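Local atomic coordinates of putative polyphosphate kinase 2 family protein (Arthrobacter aurescens, PDB entry 3RHF), a protein that probably acts as a polyphosphate kinase, moving phosphate between polyphosphate and nucleotides as in the PPK2 branch of the P-loop kinases. Residues A[74-88]-A[130-144]. Sequence-based numbering, arbitrary orientation.
Sequences KRLLLILQAMDTAGK and PAAGMVGVFDRSQYE. With PO4 (phosphate ion), chain I.
Gln81, in strand 75-82, reaches across to the loop that follows strand 135-139 and puts both ends of its amide to use. Its OE1 takes the hydroxyl of Ser141, OG to OE1 2.7 Å, while NE2 gives a hydrogen bond to Glu144 OE2, also 2.7 Å, on the carboxylate's anti lone pair with the two planes only 14° apart. The bend at chi2 (-79°) turns the amide toward both partners; Ser141 OG in turn accepts from Tyr143 N, an ST turn. Cutting this side chain back to an alanine is likely to cost Glu144 OE2 and the Ser141 hydroxyl these partners, leaving the carboxylate freer to turn.

The strands run parallel in the central sheet. Backbone bonds run from Lys74 O–Gly133 N to Leu80 O–Arg140 N, through Leu76 and Leu78, while Leu77 and Ile79 bond to strand 179-187. Leu77 CD1 sits over the centre of the Phe138 ring, a CH-pi contact 3.7 Å from the centroid.

At the far end Arg75 lays one guanidinium face against Ala132 N. Pro130 O lies at the edge, in plane, weakly bonded to NH2 (3.4 Å), and Arg75 CD rests 3.2 Å from that same Pro130 O; Pro73 O holds NH1.

Beyond Gln81 comes the P-loop. Backbone nitrogens of Thr85, Gly87, Lys88 and Gly89 bind a phosphate ion, probably from the crystallisation liquor, and Lys88 NZ adds a bond. Asp84 OD1 forms a salt bridge with Arg140 NH1 (3.0 Å). Asp84 and Asp139 probably offset part of the positive charge here, consistent with a site for a substrate phosphate.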
ATOM      1  N   LYS A  74       9.993 -14.937 -11.340  1.00 30.63           N
ATOM      2  CA  LYS A  74      10.649 -13.659 -11.227  1.00 30.42           C
ATOM      3  C   LYS A  74       9.940 -12.750 -10.251  1.00 29.11           C
ATOM      4  O   LYS A  74       8.750 -12.839 -10.068  1.00 28.11           O
ATOM      5  CB  LYS A  74      10.779 -12.994 -12.579  1.00 32.61           C
ATOM      6  CG  LYS A  74      11.737 -13.697 -13.561  1.00 36.46           C
ATOM      7  CD  LYS A  74      11.784 -12.888 -14.863  1.00 43.00           C
ATOM      8  CE  LYS A  74      12.032 -13.722 -16.174  1.00 47.90           C
ATOM      9  NZ  LYS A  74      10.834 -13.747 -17.112  1.00 50.49           N
ATOM     10  N   ARG A  75      10.702 -11.879  -9.601  1.00 29.32           N
ATOM     11  CA  ARG A  75      10.174 -10.943  -8.630  1.00 28.91           C
ATOM     12  C   ARG A  75      11.158  -9.794  -8.531  1.00 28.54           C
ATOM     13  O   ARG A  75      12.187  -9.819  -9.170  1.00 28.94           O
ATOM     14  CB  ARG A  75      10.047 -11.624  -7.285  1.00 29.13           C
ATOM     15  CG  ARG A  75      11.379 -12.102  -6.742  1.00 32.93           C
ATOM     16  CD  ARG A  75      11.191 -13.243  -5.770  1.00 36.88           C
ATOM     17  NE  ARG A  75      11.198 -14.498  -6.485  1.00 40.62           N
ATOM     18  CZ  ARG A  75      10.916 -15.672  -5.962  1.00 42.91           C
ATOM     19  NH1 ARG A  75      10.979 -16.733  -6.733  1.00 44.18           N
ATOM     20  NH2 ARG A  75      10.566 -15.794  -4.690  1.00 46.16           N
ATOM     21  N   LEU A  76      10.847  -8.800  -7.723  1.00 26.03           N
ATOM     22  CA  LEU A  76      11.650  -7.619  -7.660  1.00 25.22           C
ATOM     23  C   LEU A  76      11.749  -7.103  -6.246  1.00 23.40           C
ATOM     24  O   LEU A  76      10.842  -7.238  -5.464  1.00 22.51           O
ATOM     25  CB  LEU A  76      11.051  -6.554  -8.606  1.00 26.40           C
ATOM     26  CG  LEU A  76      11.987  -5.386  -8.996  1.00 28.30           C
ATOM     27  CD1 LEU A  76      11.943  -5.048 -10.446  1.00 32.99           C
ATOM     28  CD2 LEU A  76      11.647  -4.185  -8.223  1.00 31.86           C
ATOM     29  N   LEU A  77      12.879  -6.493  -5.927  1.00 23.47           N
ATOM     30  CA  LEU A  77      13.174  -5.984  -4.582  1.00 22.69           C
ATOM     31  C   LEU A  77      13.868  -4.626  -4.721  1.00 23.15           C
ATOM     32  O   LEU A  77      15.011  -4.535  -5.220  1.00 22.46           O
ATOM     33  CB  LEU A  77      14.068  -6.963  -3.788  1.00 22.15           C
ATOM     34  CG  LEU A  77      14.462  -6.561  -2.333  1.00 21.84           C
ATOM     35  CD1 LEU A  77      13.226  -6.300  -1.437  1.00 20.45           C
ATOM     36  CD2 LEU A  77      15.421  -7.515  -1.615  1.00 20.51           C
ATOM     37  N   LEU A  78      13.137  -3.590  -4.284  1.00 22.67           N
ATOM     38  CA  LEU A  78      13.619  -2.254  -4.185  1.00 21.77           C
ATOM     39  C   LEU A  78      14.119  -2.024  -2.778  1.00 22.75           C
ATOM     40  O   LEU A  78      13.342  -2.174  -1.811  1.00 23.12           O
ATOM     41  CB  LEU A  78      12.494  -1.296  -4.485  1.00 21.76           C
ATOM     42  CG  LEU A  78      12.764   0.217  -4.428  1.00 24.28           C
ATOM     43  CD1 LEU A  78      13.761   0.670  -5.535  1.00 25.51           C
ATOM     44  CD2 LEU A  78      11.460   0.975  -4.559  1.00 23.68           C
ATOM     45  N   ILE A  79      15.412  -1.674  -2.668  1.00 22.60           N
ATOM     46  CA  ILE A  79      16.041  -1.278  -1.419  1.00 22.43           C
ATOM     47  C   ILE A  79      16.336   0.210  -1.419  1.00 23.15           C
ATOM     48  O   ILE A  79      17.143   0.691  -2.233  1.00 22.83           O
ATOM     49  CB  ILE A  79      17.422  -2.035  -1.128  1.00 22.28           C
ATOM     50  CG1 ILE A  79      17.212  -3.555  -1.062  1.00 23.72           C
ATOM     51  CG2 ILE A  79      17.987  -1.583   0.172  1.00 20.77           C
ATOM     52  CD1 ILE A  79      18.447  -4.401  -0.957  1.00 22.38           C
ATOM     53  N   LEU A  80      15.735   0.907  -0.454  1.00 23.94           N
ATOM     54  CA  LEU A  80      16.049   2.316  -0.199  1.00 25.50           C
ATOM     55  C   LEU A  80      16.851   2.566   1.070  1.00 26.15           C
ATOM     56  O   LEU A  80      16.447   2.147   2.140  1.00 26.70           O
ATOM     57  CB  LEU A  80      14.810   3.126  -0.107  1.00 24.34           C
ATOM     58  CG  LEU A  80      14.086   3.130  -1.426  1.00 27.05           C
ATOM     59  CD1 LEU A  80      12.612   3.455  -1.124  1.00 29.80           C
ATOM     60  CD2 LEU A  80      14.718   4.124  -2.383  1.00 27.57           C
ATOM     61  N   GLN A  81      17.977   3.262   0.934  1.00 28.09           N
ATOM     62  CA  GLN A  81      18.694   3.828   2.091  1.00 29.47           C
ATOM     63  C   GLN A  81      18.860   5.310   1.894  1.00 30.48           C
ATOM     64  O   GLN A  81      19.049   5.779   0.750  1.00 31.82           O
ATOM     65  CB  GLN A  81      20.079   3.211   2.208  1.00 30.58           C
ATOM     66  CG  GLN A  81      20.097   1.704   2.502  1.00 30.08           C
ATOM     67  CD  GLN A  81      19.843   1.409   3.932  1.00 30.50           C
ATOM     68  OE1 GLN A  81      19.405   0.330   4.275  1.00 37.34           O
ATOM     69  NE2 GLN A  81      20.097   2.367   4.779  1.00 33.19           N
ATOM     70  N   ALA A  82      18.794   6.044   3.003  1.00 31.10           N
ATOM     71  CA  ALA A  82      19.038   7.475   3.015  1.00 31.78           C
ATOM     72  C   ALA A  82      19.048   8.019   4.434  1.00 32.86           C
ATOM     73  O   ALA A  82      18.465   7.432   5.307  1.00 33.89           O
ATOM     74  CB  ALA A  82      17.999   8.205   2.203  1.00 30.72           C
HETATM   75  N   MSE A  83      19.673   9.173   4.632  1.00 34.12           N
HETATM   76  CA  MSE A  83      19.609   9.898   5.884  1.00 34.78           C
HETATM   77  C   MSE A  83      18.185  10.425   6.102  1.00 34.08           C
HETATM   78  O   MSE A  83      17.420  10.588   5.129  1.00 32.76           O
HETATM   79  CB  MSE A  83      20.590  11.083   5.831  1.00 36.28           C
HETATM   80  CG  MSE A  83      22.035  10.702   5.526  1.00 40.08           C
HETATM   81 SE   MSE A  83      22.863   9.511   6.882  1.00 54.31          SE
HETATM   82  CE  MSE A  83      22.620  10.650   8.474  1.00 46.94           C
ATOM     83  N   ASP A  84      17.833  10.705   7.359  1.00 34.04           N
ATOM     84  CA  ASP A  84      16.472  11.103   7.670  1.00 34.94           C
ATOM     85  C   ASP A  84      16.214  12.407   6.992  1.00 34.68           C
ATOM     86  O   ASP A  84      17.145  13.188   6.815  1.00 35.61           O
ATOM     87  CB  ASP A  84      16.202  11.224   9.179  1.00 36.06           C
ATOM     88  CG  ASP A  84      16.091   9.842   9.891  1.00 39.67           C
ATOM     89  OD1 ASP A  84      15.727   8.818   9.259  1.00 42.57           O
ATOM     90  OD2 ASP A  84      16.380   9.778  11.109  1.00 45.77           O
ATOM     91  N   THR A  85      14.961  12.654   6.583  1.00 33.59           N
ATOM     92  CA  THR A  85      14.650  13.866   5.849  1.00 32.42           C
ATOM     93  C   THR A  85      14.852  13.689   4.338  1.00 31.82           C
ATOM     94  O   THR A  85      14.265  14.431   3.552  1.00 32.80           O
ATOM     95  CB  THR A  85      15.536  15.025   6.452  1.00 33.42           C
ATOM     96  OG1 THR A  85      14.709  15.869   7.263  1.00 36.69           O
ATOM     97  CG2 THR A  85      16.272  15.773   5.433  1.00 28.77           C
ATOM     98  N   ALA A  86      15.658  12.717   3.907  1.00 31.00           N
ATOM     99  CA  ALA A  86      16.010  12.581   2.459  1.00 30.73           C
ATOM    100  C   ALA A  86      14.818  12.164   1.580  1.00 30.83           C
ATOM    101  O   ALA A  86      14.897  12.191   0.349  1.00 30.35           O
ATOM    102  CB  ALA A  86      17.121  11.608   2.272  1.00 30.03           C
ATOM    103  N   GLY A  87      13.729  11.735   2.222  1.00 30.90           N
ATOM    104  CA  GLY A  87      12.505  11.392   1.520  1.00 30.81           C
ATOM    105  C   GLY A  87      12.272   9.931   1.165  1.00 29.84           C
ATOM    106  O   GLY A  87      11.597   9.666   0.175  1.00 29.01           O
ATOM    107  N   LYS A  88      12.780   8.978   1.955  1.00 29.53           N
ATOM    108  CA  LYS A  88      12.484   7.549   1.646  1.00 28.69           C
ATOM    109  C   LYS A  88      10.979   7.307   1.800  1.00 27.49           C
ATOM    110  O   LYS A  88      10.330   6.683   0.949  1.00 27.38           O
ATOM    111  CB  LYS A  88      13.160   6.559   2.586  1.00 29.03           C
ATOM    112  CG  LYS A  88      14.642   6.513   2.656  1.00 30.35           C
ATOM    113  CD  LYS A  88      15.107   5.520   3.785  1.00 31.76           C
ATOM    114  CE  LYS A  88      14.804   5.989   5.223  1.00 32.46           C
ATOM    115  NZ  LYS A  88      15.668   7.201   5.694  1.00 36.48           N
ATOM    116  N   PRO A 130      10.762 -10.743  -1.141  1.00 22.51           N
ATOM    117  CA  PRO A 130       9.474 -10.896  -1.764  1.00 22.80           C
ATOM    118  C   PRO A 130       9.281 -12.317  -2.352  1.00 24.06           C
ATOM    119  O   PRO A 130      10.252 -13.010  -2.690  1.00 23.03           O
ATOM    120  CB  PRO A 130       9.470  -9.835  -2.829  1.00 21.89           C
ATOM    121  CG  PRO A 130      10.906  -9.724  -3.230  1.00 24.45           C
ATOM    122  CD  PRO A 130      11.700  -9.986  -1.983  1.00 23.29           C
ATOM    123  N   ALA A 131       8.029 -12.745  -2.407  1.00 23.77           N
ATOM    124  CA  ALA A 131       7.701 -14.020  -3.008  1.00 25.21           C
ATOM    125  C   ALA A 131       7.643 -13.836  -4.548  1.00 24.78           C
ATOM    126  O   ALA A 131       7.594 -12.700  -5.045  1.00 23.01           O
ATOM    127  CB  ALA A 131       6.328 -14.523  -2.451  1.00 25.65           C
ATOM    128  N   ALA A 132       7.661 -14.962  -5.269  1.00 25.09           N
ATOM    129  CA  ALA A 132       7.386 -15.006  -6.724  1.00 25.81           C
ATOM    130  C   ALA A 132       6.251 -14.075  -7.150  1.00 24.92           C
ATOM    131  O   ALA A 132       5.197 -14.055  -6.562  1.00 25.13           O
ATOM    132  CB  ALA A 132       7.063 -16.416  -7.180  1.00 26.41           C
ATOM    133  N   GLY A 133       6.493 -13.287  -8.174  1.00 24.21           N
ATOM    134  CA  GLY A 133       5.488 -12.386  -8.660  1.00 24.48           C
ATOM    135  C   GLY A 133       5.278 -11.138  -7.830  1.00 24.29           C
ATOM    136  O   GLY A 133       4.391 -10.339  -8.152  1.00 24.34           O
HETATM  137  N   MSE A 134       6.064 -10.947  -6.775  1.00 23.92           N
HETATM  138  CA  MSE A 134       5.846  -9.808  -5.916  1.00 24.27           C
HETATM  139  C   MSE A 134       6.891  -8.727  -6.131  1.00 22.59           C
HETATM  140  O   MSE A 134       7.997  -9.010  -6.613  1.00 21.20           O
HETATM  141  CB  MSE A 134       5.841 -10.223  -4.469  1.00 25.84           C
HETATM  142  CG  MSE A 134       4.829 -11.325  -4.092  1.00 32.57           C
HETATM  143 SE   MSE A 134       2.978 -10.691  -4.134  1.00 46.74          SE
HETATM  144  CE  MSE A 134       2.901  -9.543  -2.555  1.00 42.96           C
ATOM    145  N   VAL A 135       6.506  -7.474  -5.830  1.00 21.34           N
ATOM    146  CA  VAL A 135       7.468  -6.370  -5.722  1.00 20.57           C
ATOM    147  C   VAL A 135       7.688  -6.128  -4.270  1.00 20.22           C
ATOM    148  O   VAL A 135       6.781  -5.781  -3.535  1.00 20.47           O
ATOM    149  CB  VAL A 135       6.961  -5.060  -6.361  1.00 21.13           C
ATOM    150  CG1 VAL A 135       7.920  -3.925  -6.042  1.00 21.03           C
ATOM    151  CG2 VAL A 135       6.787  -5.244  -7.922  1.00 21.46           C
ATOM    152  N   GLY A 136       8.890  -6.341  -3.830  1.00 19.99           N
ATOM    153  CA  GLY A 136       9.210  -6.090  -2.424  1.00 20.47           C
ATOM    154  C   GLY A 136       9.844  -4.728  -2.275  1.00 21.03           C
ATOM    155  O   GLY A 136      10.698  -4.323  -3.114  1.00 22.01           O
ATOM    156  N   VAL A 137       9.434  -3.998  -1.236  1.00 20.91           N
ATOM    157  CA  VAL A 137      10.078  -2.722  -0.935  1.00 20.83           C
ATOM    158  C   VAL A 137      10.615  -2.731   0.473  1.00 21.04           C
ATOM    159  O   VAL A 137       9.867  -2.940   1.438  1.00 19.86           O
ATOM    160  CB  VAL A 137       9.148  -1.524  -1.175  1.00 22.01           C
ATOM    161  CG1 VAL A 137       9.822  -0.235  -0.655  1.00 21.86           C
ATOM    162  CG2 VAL A 137       8.759  -1.421  -2.666  1.00 20.97           C
ATOM    163  N   PHE A 138      11.930  -2.502   0.560  1.00 22.06           N
ATOM    164  CA  PHE A 138      12.655  -2.328   1.828  1.00 22.21           C
ATOM    165  C   PHE A 138      12.977  -0.830   2.079  1.00 23.49           C
ATOM    166  O   PHE A 138      13.893  -0.248   1.456  1.00 21.90           O
ATOM    167  CB  PHE A 138      13.983  -3.109   1.826  1.00 22.84           C
ATOM    168  CG  PHE A 138      13.868  -4.626   2.016  1.00 21.08           C
ATOM    169  CD1 PHE A 138      12.652  -5.274   2.208  1.00 21.61           C
ATOM    170  CD2 PHE A 138      15.028  -5.393   2.014  1.00 20.61           C
ATOM    171  CE1 PHE A 138      12.593  -6.696   2.388  1.00 20.46           C
ATOM    172  CE2 PHE A 138      14.984  -6.787   2.155  1.00 20.34           C
ATOM    173  CZ  PHE A 138      13.762  -7.440   2.344  1.00 20.01           C
ATOM    174  N   ASP A 139      12.175  -0.223   2.962  1.00 24.39           N
ATOM    175  CA  ASP A 139      12.514   1.058   3.580  1.00 26.80           C
ATOM    176  C   ASP A 139      13.488   0.808   4.753  1.00 27.09           C
ATOM    177  O   ASP A 139      13.097   0.357   5.827  1.00 25.55           O
ATOM    178  CB  ASP A 139      11.247   1.806   4.023  1.00 27.68           C
ATOM    179  CG  ASP A 139      11.529   3.171   4.634  1.00 29.90           C
ATOM    180  OD1 ASP A 139      12.699   3.445   4.894  1.00 34.75           O
ATOM    181  OD2 ASP A 139      10.588   3.978   4.862  1.00 33.41           O
ATOM    182  N   ARG A 140      14.753   1.159   4.495  1.00 29.07           N
ATOM    183  CA  ARG A 140      15.928   0.657   5.204  1.00 29.34           C
ATOM    184  C   ARG A 140      16.054  -0.845   4.970  1.00 27.99           C
ATOM    185  O   ARG A 140      15.111  -1.468   4.506  1.00 28.32           O
ATOM    186  CB  ARG A 140      15.902   0.991   6.690  1.00 30.91           C
ATOM    187  CG  ARG A 140      15.823   2.454   6.985  1.00 33.52           C
ATOM    188  CD  ARG A 140      15.682   2.626   8.476  1.00 38.78           C
ATOM    189  NE  ARG A 140      15.653   4.019   8.875  1.00 43.45           N
ATOM    190  CZ  ARG A 140      14.565   4.784   8.939  1.00 47.46           C
ATOM    191  NH1 ARG A 140      14.707   6.049   9.323  1.00 49.51           N
ATOM    192  NH2 ARG A 140      13.349   4.317   8.621  1.00 47.42           N
ATOM    193  N   SER A 141      17.227  -1.391   5.250  1.00 26.47           N
ATOM    194  CA  SER A 141      17.564  -2.728   4.822  1.00 25.93           C
ATOM    195  C   SER A 141      18.684  -3.394   5.640  1.00 25.36           C
ATOM    196  O   SER A 141      18.968  -3.020   6.796  1.00 25.24           O
ATOM    197  CB  SER A 141      17.995  -2.663   3.377  1.00 25.04           C
ATOM    198  OG  SER A 141      19.325  -2.217   3.323  1.00 25.72           O
ATOM    199  N   GLN A 142      19.281  -4.416   5.038  1.00 25.19           N
ATOM    200  CA  GLN A 142      20.412  -5.122   5.631  1.00 26.27           C
ATOM    201  C   GLN A 142      21.657  -4.218   5.791  1.00 27.47           C
ATOM    202  O   GLN A 142      22.510  -4.476   6.646  1.00 29.32           O
ATOM    203  CB  GLN A 142      20.767  -6.358   4.815  1.00 25.70           C
ATOM    204  CG  GLN A 142      21.241  -6.106   3.370  1.00 25.57           C
ATOM    205  CD  GLN A 142      20.113  -6.050   2.382  1.00 26.03           C
ATOM    206  OE1 GLN A 142      18.945  -5.856   2.776  1.00 24.49           O
ATOM    207  NE2 GLN A 142      20.439  -6.215   1.071  1.00 24.35           N
ATOM    208  N   TYR A 143      21.719  -3.156   4.997  1.00 27.17           N
ATOM    209  CA  TYR A 143      22.797  -2.212   5.043  1.00 27.47           C
ATOM    210  C   TYR A 143      22.866  -1.418   6.338  1.00 28.93           C
ATOM    211  O   TYR A 143      23.958  -0.969   6.717  1.00 29.11           O
ATOM    212  CB  TYR A 143      22.739  -1.291   3.818  1.00 26.85           C
ATOM    213  CG  TYR A 143      23.140  -2.077   2.575  1.00 24.31           C
ATOM    214  CD1 TYR A 143      24.458  -2.240   2.236  1.00 22.61           C
ATOM    215  CD2 TYR A 143      22.187  -2.699   1.783  1.00 22.19           C
ATOM    216  CE1 TYR A 143      24.835  -2.988   1.087  1.00 23.25           C
ATOM    217  CE2 TYR A 143      22.538  -3.443   0.654  1.00 23.08           C
ATOM    218  CZ  TYR A 143      23.868  -3.601   0.321  1.00 22.59           C
ATOM    219  OH  TYR A 143      24.198  -4.329  -0.801  1.00 20.14           O
ATOM    220  N   GLU A 144      21.747  -1.268   7.037  1.00 29.83           N
ATOM    221  CA  GLU A 144      21.780  -0.555   8.302  1.00 32.03           C
ATOM    222  C   GLU A 144      22.879  -1.131   9.174  1.00 33.45           C
ATOM    223  O   GLU A 144      23.551  -0.372   9.930  1.00 32.90           O
ATOM    224  CB  GLU A 144      20.459  -0.619   9.060  1.00 33.05           C
ATOM    225  CG  GLU A 144      19.340   0.174   8.402  1.00 35.25           C
ATOM    226  CD  GLU A 144      19.527   1.678   8.505  1.00 38.98           C
ATOM    227  OE1 GLU A 144      19.341   2.221   9.596  1.00 44.27           O
ATOM    228  OE2 GLU A 144      19.835   2.337   7.502  1.00 41.40           O
TER
HETATM  229  P   PO4 I 288      12.989  10.089   5.326  1.00 44.76           P
HETATM  230  O1  PO4 I 288      13.248  10.413   6.838  1.00 39.20           O
HETATM  231  O2  PO4 I 288      12.454  11.466   4.703  1.00 36.28           O
HETATM  232  O3  PO4 I 288      14.256   9.600   4.553  1.00 33.28           O
HETATM  233  O4  PO4 I 288      11.921   8.953   5.247  1.00 40.74           O